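Long-range contacts in fucolectin-related protein (Streptococcus pneumoniae, PDB 2WMF), which probably hydrolyses glycosidic bonds in host blood group carbohydrate antigens, acting as a family 98 glycoside hydrolase: residues Y166-A171 with Q201-N206; V146-N151 with A175-H180. One frame throughout, in Å; residues are numbered along the deposited sequence.

Contact 1: Y166-A171 with Q201-N206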
ATOM      1  N   TYR A 166       9.337  -6.860 -22.160  1.00 11.11           N
ATOM      2  CA  TYR A 166       9.995  -5.790 -21.404  1.00 10.90           C
ATOM      3  C   TYR A 166      10.704  -6.323 -20.153  1.00 11.40           C
ATOM      4  O   TYR A 166      11.823  -5.865 -19.818  1.00 10.56           O
ATOM      5  CB  TYR A 166       9.012  -4.710 -20.996  1.00 11.09           C
ATOM      6  CG  TYR A 166       8.438  -3.856 -22.124  1.00  9.75           C
ATOM      7  CD1 TYR A 166       9.271  -3.167 -23.040  1.00 11.28           C
ATOM      8  CD2 TYR A 166       7.072  -3.708 -22.239  1.00 11.19           C
ATOM      9  CE1 TYR A 166       8.712  -2.372 -24.037  1.00 10.02           C
ATOM     10  CE2 TYR A 166       6.519  -2.914 -23.185  1.00 11.73           C
ATOM     11  CZ  TYR A 166       7.320  -2.253 -24.105  1.00 12.85           C
ATOM     12  OH  TYR A 166       6.702  -1.464 -25.055  1.00 12.89           O
ATOM     13  N   LEU A 167      10.089  -7.301 -19.490  1.00 10.40           N
ATOM     14  CA  LEU A 167      10.718  -7.940 -18.326  1.00 10.64           C
ATOM     15  C   LEU A 167      12.099  -8.542 -18.722  1.00 11.28           C
ATOM     16  O   LEU A 167      13.066  -8.441 -17.969  1.00 10.33           O
ATOM     17  CB  LEU A 167       9.762  -8.990 -17.748  1.00 10.20           C
ATOM     18  CG  LEU A 167      10.289  -9.897 -16.617  1.00  8.87           C
ATOM     19  CD1 LEU A 167      10.792  -9.089 -15.400  1.00 10.00           C
ATOM     20  CD2 LEU A 167       9.172 -10.921 -16.238  1.00 11.11           C
ATOM     21  N   GLU A 168      12.159  -9.215 -19.870  1.00 11.36           N
ATOM     22  CA  GLU A 168      13.427  -9.774 -20.381  1.00 12.17           C
ATOM     23  C   GLU A 168      14.489  -8.684 -20.558  1.00 11.03           C
ATOM     24  O   GLU A 168      15.629  -8.841 -20.126  1.00 11.78           O
ATOM     25  CB  GLU A 168      13.151 -10.494 -21.698  1.00 12.98           C
ATOM     26  CG  GLU A 168      14.366 -11.058 -22.333  1.00 15.07           C
ATOM     27  CD  GLU A 168      14.037 -11.896 -23.574  1.00 17.93           C
ATOM     28  OE1 GLU A 168      12.898 -11.859 -24.088  1.00 22.97           O
ATOM     29  OE2 GLU A 168      14.944 -12.613 -24.029  1.00 27.73           O
ATOM     30  N   VAL A 169      14.098  -7.552 -21.127  1.00 10.72           N
ATOM     31  CA  VAL A 169      15.020  -6.415 -21.271  1.00 10.48           C
ATOM     32  C   VAL A 169      15.480  -5.933 -19.881  1.00 10.71           C
ATOM     33  O   VAL A 169      16.656  -5.650 -19.658  1.00 11.87           O
ATOM     34  CB  VAL A 169      14.425  -5.221 -22.042  1.00 11.25           C
ATOM     35  CG1 VAL A 169      15.454  -4.056 -22.158  1.00 13.07           C
ATOM     36  CG2 VAL A 169      13.978  -5.600 -23.466  1.00 13.08           C
ATOM     37  N   CYS A 170      14.539  -5.813 -18.943  1.00 10.19           N
ATOM     38  CA  CYS A 170      14.889  -5.446 -17.592  1.00 10.48           C
ATOM     39  C   CYS A 170      15.931  -6.389 -17.011  1.00 10.07           C
ATOM     40  O   CYS A 170      16.881  -5.949 -16.388  1.00 11.62           O
ATOM     41  CB  CYS A 170      13.631  -5.407 -16.709  1.00 10.43           C
ATOM     42  SG  CYS A 170      12.565  -3.955 -17.059  1.00 12.13           S
ATOM     43  N   ALA A 171      15.737  -7.690 -17.210  1.00 10.29           N
ATOM     44  CA  ALA A 171      16.643  -8.703 -16.630  1.00 11.66           C
ATOM     45  C   ALA A 171      18.059  -8.548 -17.197  1.00 12.65           C
ATOM     46  O   ALA A 171      19.052  -8.809 -16.497  1.00 13.71           O
ATOM     47  CB  ALA A 171      16.094 -10.135 -16.876  1.00 11.83           C
ATOM     48  N   GLN A 201       8.807 -17.230 -14.407  1.00 12.73           N
ATOM     49  CA  GLN A 201       9.627 -18.297 -13.876  1.00 13.19           C
ATOM     50  C   GLN A 201      11.126 -18.036 -14.110  1.00 13.08           C
ATOM     51  O   GLN A 201      11.984 -18.411 -13.267  1.00 13.60           O
ATOM     52  CB  GLN A 201       9.232 -19.616 -14.531  1.00 13.26           C
ATOM     53  CG  GLN A 201       7.907 -20.140 -14.080  1.00 14.16           C
ATOM     54  CD  GLN A 201       7.521 -21.408 -14.804  1.00 17.89           C
ATOM     55  OE1 GLN A 201       7.126 -21.386 -15.986  1.00 23.92           O
ATOM     56  NE2 GLN A 201       7.589 -22.493 -14.111  1.00 21.94           N
ATOM     57  N   LYS A 202      11.463 -17.408 -15.229  1.00 12.99           N
ATOM     58  CA  LYS A 202      12.880 -17.127 -15.544  1.00 14.40           C
ATOM     59  C   LYS A 202      13.380 -15.877 -14.818  1.00 13.66           C
ATOM     60  O   LYS A 202      14.490 -15.841 -14.274  1.00 13.75           O
ATOM     61  CB  LYS A 202      13.086 -16.893 -17.047  1.00 16.36           C
ATOM     62  CG  LYS A 202      12.918 -18.068 -17.985  1.00 19.37           C
ATOM     63  CD  LYS A 202      13.088 -17.553 -19.408  1.00 20.57           C
ATOM     64  CE  LYS A 202      13.322 -18.665 -20.429  1.00 26.19           C
ATOM     65  NZ  LYS A 202      12.360 -18.583 -21.601  1.00 29.33           N
ATOM     66  N   TYR A 203      12.548 -14.833 -14.817  1.00 11.80           N
ATOM     67  CA  TYR A 203      13.004 -13.487 -14.477  1.00 11.73           C
ATOM     68  C   TYR A 203      12.329 -12.942 -13.232  1.00 10.00           C
ATOM     69  O   TYR A 203      12.245 -11.724 -13.067  1.00  9.57           O
ATOM     70  CB  TYR A 203      12.780 -12.534 -15.665  1.00 12.26           C
ATOM     71  CG  TYR A 203      13.414 -12.996 -16.958  1.00 13.15           C
ATOM     72  CD1 TYR A 203      14.775 -13.295 -17.017  1.00 13.31           C
ATOM     73  CD2 TYR A 203      12.650 -13.140 -18.125  1.00 14.61           C
ATOM     74  CE1 TYR A 203      15.367 -13.724 -18.211  1.00 13.83           C
ATOM     75  CE2 TYR A 203      13.231 -13.585 -19.301  1.00 15.61           C
ATOM     76  CZ  TYR A 203      14.581 -13.865 -19.340  1.00 15.70           C
ATOM     77  OH  TYR A 203      15.154 -14.300 -20.546  1.00 18.70           O
ATOM     78  N   HIS A 204      11.875 -13.852 -12.373  1.00  9.90           N
ATOM     79  CA  HIS A 204      11.229 -13.487 -11.098  1.00 10.85           C
ATOM     80  C   HIS A 204      12.065 -12.439 -10.306  1.00 10.43           C
ATOM     81  O   HIS A 204      11.504 -11.561  -9.653  1.00  9.46           O
ATOM     82  CB  HIS A 204      10.920 -14.734 -10.256  1.00 11.99           C
ATOM     83  CG  HIS A 204      12.126 -15.565  -9.919  1.00  9.84           C
ATOM     84  ND1 HIS A 204      12.558 -16.633 -10.682  1.00 14.42           N
ATOM     85  CD2 HIS A 204      12.999 -15.467  -8.891  1.00 10.71           C
ATOM     86  CE1 HIS A 204      13.656 -17.142 -10.126  1.00 10.46           C
ATOM     87  NE2 HIS A 204      13.942 -16.449  -9.047  1.00 15.11           N
ATOM     88  N   LYS A 205      13.412 -12.532 -10.330  1.00 10.49           N
ATOM     89  CA  LYS A 205      14.248 -11.526  -9.638  1.00 11.33           C
ATOM     90  C   LYS A 205      13.904 -10.080 -10.028  1.00  9.99           C
ATOM     91  O   LYS A 205      13.967  -9.165  -9.185  1.00 11.42           O
ATOM     92  CB  LYS A 205      15.752 -11.783  -9.883  1.00 12.03           C
ATOM     93  CG  LYS A 205      16.602 -11.008  -8.942  1.00 13.70           C
ATOM     94  CD  LYS A 205      18.077 -11.327  -8.905  1.00 17.42           C
ATOM     95  CE  LYS A 205      18.684 -10.496  -7.673  1.00 21.37           C
ATOM     96  NZ  LYS A 205      18.345 -10.802  -6.168  1.00 23.83           N
ATOM     97  N   ASN A 206      13.557  -9.874 -11.293  1.00  9.31           N
ATOM     98  CA  ASN A 206      13.377  -8.528 -11.866  1.00 10.14           C
ATOM     99  C   ASN A 206      11.925  -8.093 -11.924  1.00 10.14           C
ATOM    100  O   ASN A 206      11.641  -7.008 -12.414  1.00 11.82           O
ATOM    101  CB  ASN A 206      13.947  -8.496 -13.282  1.00  9.87           C
ATOM    102  CG  ASN A 206      15.410  -8.921 -13.325  1.00 12.21           C
ATOM    103  OD1 ASN A 206      16.335  -8.093 -13.207  1.00 15.11           O
ATOM    104  ND2 ASN A 206      15.620 -10.197 -13.522  1.00 10.24           N
TER

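Contact 2: V146-N151 with A175-H180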
ATOM      1  N   VAL A 146      10.809   0.008 -15.310  1.00  9.14           N
ATOM      2  CA  VAL A 146       9.615   0.520 -15.980  1.00  9.13           C
ATOM      3  C   VAL A 146       8.355  -0.022 -15.288  1.00  9.07           C
ATOM      4  O   VAL A 146       8.417  -1.025 -14.590  1.00  8.46           O
ATOM      5  CB  VAL A 146       9.575   0.177 -17.481  1.00  9.07           C
ATOM      6  CG1 VAL A 146      10.791   0.801 -18.164  1.00 10.17           C
ATOM      7  CG2 VAL A 146       9.498  -1.342 -17.750  1.00 10.48           C
ATOM      8  N   LEU A 147       7.233   0.633 -15.558  1.00  8.44           N
ATOM      9  CA  LEU A 147       5.936   0.288 -14.985  1.00  8.65           C
ATOM     10  C   LEU A 147       4.875   0.061 -16.064  1.00  8.63           C
ATOM     11  O   LEU A 147       4.851   0.759 -17.096  1.00  9.51           O
ATOM     12  CB  LEU A 147       5.442   1.391 -14.084  1.00  9.81           C
ATOM     13  CG  LEU A 147       6.256   1.641 -12.811  1.00  9.36           C
ATOM     14  CD1 LEU A 147       6.879   3.032 -12.802  1.00 12.98           C
ATOM     15  CD2 LEU A 147       5.369   1.354 -11.571  1.00 12.74           C
ATOM     16  N   ASN A 148       4.029  -0.941 -15.786  1.00  9.15           N
ATOM     17  CA  ASN A 148       2.780  -1.163 -16.474  1.00  9.06           C
ATOM     18  C   ASN A 148       1.708  -0.932 -15.409  1.00  8.04           C
ATOM     19  O   ASN A 148       1.730  -1.574 -14.348  1.00  9.31           O
ATOM     20  CB  ASN A 148       2.729  -2.602 -16.959  1.00  9.32           C
ATOM     21  CG  ASN A 148       1.444  -2.964 -17.689  1.00  9.91           C
ATOM     22  OD1 ASN A 148       0.538  -2.143 -17.825  1.00  9.10           O
ATOM     23  ND2 ASN A 148       1.373  -4.206 -18.184  1.00 11.50           N
ATOM     24  N   ILE A 149       0.775  -0.041 -15.694  1.00  8.49           N
ATOM     25  CA  ILE A 149      -0.235   0.363 -14.714  1.00  8.69           C
ATOM     26  C   ILE A 149      -1.625   0.344 -15.316  1.00  9.52           C
ATOM     27  O   ILE A 149      -1.840   1.006 -16.312  1.00 10.16           O
ATOM     28  CB  ILE A 149       0.062   1.813 -14.174  1.00  8.14           C
ATOM     29  CG1 ILE A 149       1.448   1.909 -13.537  1.00  9.31           C
ATOM     30  CG2 ILE A 149      -0.980   2.223 -13.098  1.00 10.71           C
ATOM     31  CD1 ILE A 149       1.802   3.301 -12.974  1.00 11.16           C
ATOM     32  N   GLU A 150      -2.541  -0.422 -14.703  1.00  9.24           N
ATOM     33  CA  GLU A 150      -4.004  -0.280 -14.890  1.00  8.87           C
ATOM     34  C   GLU A 150      -4.537  -0.760 -16.243  1.00  8.82           C
ATOM     35  O   GLU A 150      -4.525  -0.023 -17.211  1.00  8.40           O
ATOM     36  CB  GLU A 150      -4.488   1.155 -14.687  1.00  8.84           C
ATOM     37  CG  GLU A 150      -6.003   1.271 -14.672  1.00  9.30           C
ATOM     38  CD  GLU A 150      -6.436   2.738 -14.531  1.00 11.03           C
ATOM     39  OE1 GLU A 150      -5.996   3.446 -13.575  1.00 11.91           O
ATOM     40  OE2 GLU A 150      -7.181   3.201 -15.430  1.00 14.21           O
ATOM     41  N   ASN A 151      -5.123  -1.955 -16.242  1.00  9.07           N
ATOM     42  CA  ASN A 151      -5.694  -2.565 -17.446  1.00  8.85           C
ATOM     43  C   ASN A 151      -6.969  -3.364 -17.201  1.00  8.92           C
ATOM     44  O   ASN A 151      -7.495  -3.951 -18.120  1.00  8.76           O
ATOM     45  CB  ASN A 151      -4.660  -3.504 -18.098  1.00  8.92           C
ATOM     46  CG  ASN A 151      -3.374  -2.811 -18.456  1.00  8.24           C
ATOM     47  OD1 ASN A 151      -3.265  -2.230 -19.524  1.00 10.13           O
ATOM     48  ND2 ASN A 151      -2.385  -2.868 -17.545  1.00  7.30           N
ATOM     49  N   ALA A 175      17.424  -4.441 -13.979  1.00 10.48           N
ATOM     50  CA  ALA A 175      16.346  -3.532 -13.692  1.00 10.57           C
ATOM     51  C   ALA A 175      15.086  -4.263 -13.232  1.00 10.04           C
ATOM     52  O   ALA A 175      15.035  -5.512 -13.234  1.00 10.31           O
ATOM     53  CB  ALA A 175      16.061  -2.685 -14.933  1.00 10.29           C
ATOM     54  N   HIS A 176      14.073  -3.487 -12.831  1.00  9.31           N
ATOM     55  CA  HIS A 176      12.774  -4.061 -12.400  1.00  8.72           C
ATOM     56  C   HIS A 176      11.614  -3.641 -13.321  1.00  8.21           C
ATOM     57  O   HIS A 176      11.510  -2.486 -13.714  1.00  8.67           O
ATOM     58  CB  HIS A 176      12.437  -3.636 -10.974  1.00  8.65           C
ATOM     59  CG  HIS A 176      13.267  -4.310  -9.923  1.00  8.01           C
ATOM     60  ND1 HIS A 176      14.455  -3.779  -9.442  1.00 10.49           N
ATOM     61  CD2 HIS A 176      13.074  -5.480  -9.268  1.00  9.87           C
ATOM     62  CE1 HIS A 176      14.961  -4.615  -8.547  1.00 10.31           C
ATOM     63  NE2 HIS A 176      14.133  -5.654  -8.412  1.00  7.90           N
ATOM     64  N   PHE A 177      10.754  -4.605 -13.605  1.00  7.76           N
ATOM     65  CA  PHE A 177       9.481  -4.395 -14.273  1.00  7.82           C
ATOM     66  C   PHE A 177       8.428  -4.466 -13.180  1.00  7.35           C
ATOM     67  O   PHE A 177       8.302  -5.483 -12.478  1.00  7.43           O
ATOM     68  CB  PHE A 177       9.227  -5.477 -15.326  1.00  8.10           C
ATOM     69  CG  PHE A 177       7.963  -5.258 -16.172  1.00  9.00           C
ATOM     70  CD1 PHE A 177       8.017  -4.484 -17.306  1.00  8.70           C
ATOM     71  CD2 PHE A 177       6.726  -5.765 -15.756  1.00  8.27           C
ATOM     72  CE1 PHE A 177       6.894  -4.245 -18.087  1.00  7.88           C
ATOM     73  CE2 PHE A 177       5.598  -5.558 -16.516  1.00  9.19           C
ATOM     74  CZ  PHE A 177       5.664  -4.784 -17.667  1.00  8.88           C
ATOM     75  N   ILE A 178       7.675  -3.378 -13.045  1.00  7.45           N
ATOM     76  CA  ILE A 178       6.670  -3.236 -11.953  1.00  8.44           C
ATOM     77  C   ILE A 178       5.284  -3.130 -12.588  1.00  8.35           C
ATOM     78  O   ILE A 178       5.008  -2.179 -13.331  1.00  8.53           O
ATOM     79  CB  ILE A 178       6.955  -2.029 -11.043  1.00  8.43           C
ATOM     80  CG1 ILE A 178       8.382  -2.127 -10.477  1.00  9.13           C
ATOM     81  CG2 ILE A 178       5.889  -1.930  -9.889  1.00  8.03           C
ATOM     82  CD1 ILE A 178       8.738  -1.031  -9.503  1.00 10.90           C
ATOM     83  N   TRP A 179       4.430  -4.108 -12.265  1.00  9.15           N
ATOM     84  CA  TRP A 179       3.079  -4.196 -12.851  1.00  7.86           C
ATOM     85  C   TRP A 179       1.996  -3.963 -11.778  1.00  7.90           C
ATOM     86  O   TRP A 179       1.822  -4.803 -10.915  1.00  9.00           O
ATOM     87  CB  TRP A 179       2.861  -5.573 -13.524  1.00  8.88           C
ATOM     88  CG  TRP A 179       1.642  -5.660 -14.409  1.00  8.77           C
ATOM     89  CD1 TRP A 179       0.531  -4.849 -14.389  1.00  9.27           C
ATOM     90  CD2 TRP A 179       1.409  -6.628 -15.434  1.00  8.75           C
ATOM     91  NE1 TRP A 179      -0.371  -5.262 -15.326  1.00  7.90           N
ATOM     92  CE2 TRP A 179       0.131  -6.359 -15.976  1.00  9.19           C
ATOM     93  CE3 TRP A 179       2.152  -7.712 -15.942  1.00  9.20           C
ATOM     94  CZ2 TRP A 179      -0.398  -7.115 -17.031  1.00  8.59           C
ATOM     95  CZ3 TRP A 179       1.638  -8.461 -16.960  1.00  9.56           C
ATOM     96  CH2 TRP A 179       0.362  -8.168 -17.498  1.00  9.72           C
ATOM     97  N   HIS A 180       1.307  -2.819 -11.833  1.00  6.84           N
ATOM     98  CA  HIS A 180       0.200  -2.511 -10.915  1.00  7.51           C
ATOM     99  C   HIS A 180      -1.115  -2.826 -11.617  1.00  8.00           C
ATOM    100  O   HIS A 180      -1.432  -2.281 -12.697  1.00  9.33           O
ATOM    101  CB  HIS A 180       0.177  -1.015 -10.547  1.00  6.90           C
ATOM    102  CG  HIS A 180       1.279  -0.567  -9.633  1.00  8.11           C
ATOM    103  ND1 HIS A 180       1.299  -0.845  -8.280  1.00  9.81           N
ATOM    104  CD2 HIS A 180       2.356   0.219  -9.873  1.00  8.49           C
ATOM    105  CE1 HIS A 180       2.362  -0.273  -7.731  1.00  9.40           C
ATOM    106  NE2 HIS A 180       3.016   0.391  -8.668  1.00  8.99           N
TER

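Contact 1: Y166-A171 with Q201-N206
The first torsion of Y203 sets its CG opposite the carbonyl carbon (chi1 -55°) and aims the phenol ring at helix 159-172, while L167, with CG trans to its own N (chi1 173°), reaches out to meet the base of that ring. The two helices, 159-172 and 194-203, are neighbours on the outside of the parallel eight-stranded barrel, a TIM-barrel arrangement, and this contact packs the last turns of one against the C-terminal part of 194-203 and the 3-10 segment 204-206. L167 CG lies 3.8 Å from Y203 CB, the two side chains meeting at a slant. One turn further on, the methyl of A171 approaches the ring obliquely, A171 CB standing 3.4 Å from Y203 CD1, a close apolar contact. E168 completes the set: its CA sits over one face of the phenol, and its extended chain runs alongside the hydroxyl, E168 CG coming within 3.8 Å of Y203 OH. Within its own segment the ring is further steadied by K202, whose CB lies over the centre of a ring face. No hydrogen bond joins the two segments, so the contact rests on van der Waals packing. K202 NZ forms a salt bridge with E198. Following the tyrosine in the chain, the 3-10 turn 204-206 brings N206 against the helix, and N206 N bonds to Y203 O at 2.9 Å. L167 also touches F177 of strand 176-180, linking helix 159-172 to the barrel wall. L167 CD1 rests 3.8 Å from N206 CB.

Contact 2: V146-N151 with A175-H180
V146, L147, N148 and I149 pair in parallel with F177, I178, W179 and H180, so that strands 143-149 and 176-180 adjoin in the closed barrel, joined through helix 159-172 in a beta-alpha-beta unit. Their local axes lie 4.7 Å apart and cross at -16°. Five backbone hydrogen bonds form the ladder: V146 N to H176 O, I178 N to V146 O, N148 N to I178 O, H180 N to N148 O and, just past the strand end, E150 N to H180 O.

Apolar contacts occupy both faces. On the helix-facing side V146 CG2 meets F177 CD1 at 3.5 Å. On the other, L147 CD2 packs against I178 CG2 and reaches the edge of the H180 imidazole.

Polar and aromatic groups combine at N148. With CG trans to N (chi1 179°), N148 ND2 lies over one face of the W179 indole, toward its rim, 3.3 Å from W179 CE2, the planes 20° apart; ND2 also bonds weakly to S163 OG. N148 CB makes a CH-pi contact with the five-membered ring. W179 NE1 bonds to D181, helping to hold the indole's orientation. N151, whose OD1 accepts from G123 N, donates from ND2 to N148 OD1 at 3.0 Å.

How the contacts relate
The contacts lie in adjoining layers of the barrel domain, their centres 12 Å apart, and their segments alternate along the chain: 146-151, 166-171, 175-180, then 201-206. Contact 2 joins two neighbouring strands of the wall, whereas contact 1 packs helices outside it. Helix 159-172, which supplies one side of contact 1, is the connection between the two strands of contact 2. Two probable backbone hydrogen bonds run between them: F177 N to N206 O begins the pairing of strand 176-180 with the next strand, 207-212, and A175 N to C170 O lies in the turn leading from helix 159-172 into strand 176-180. Together they form one continuous sector of the probable catalytic barrel.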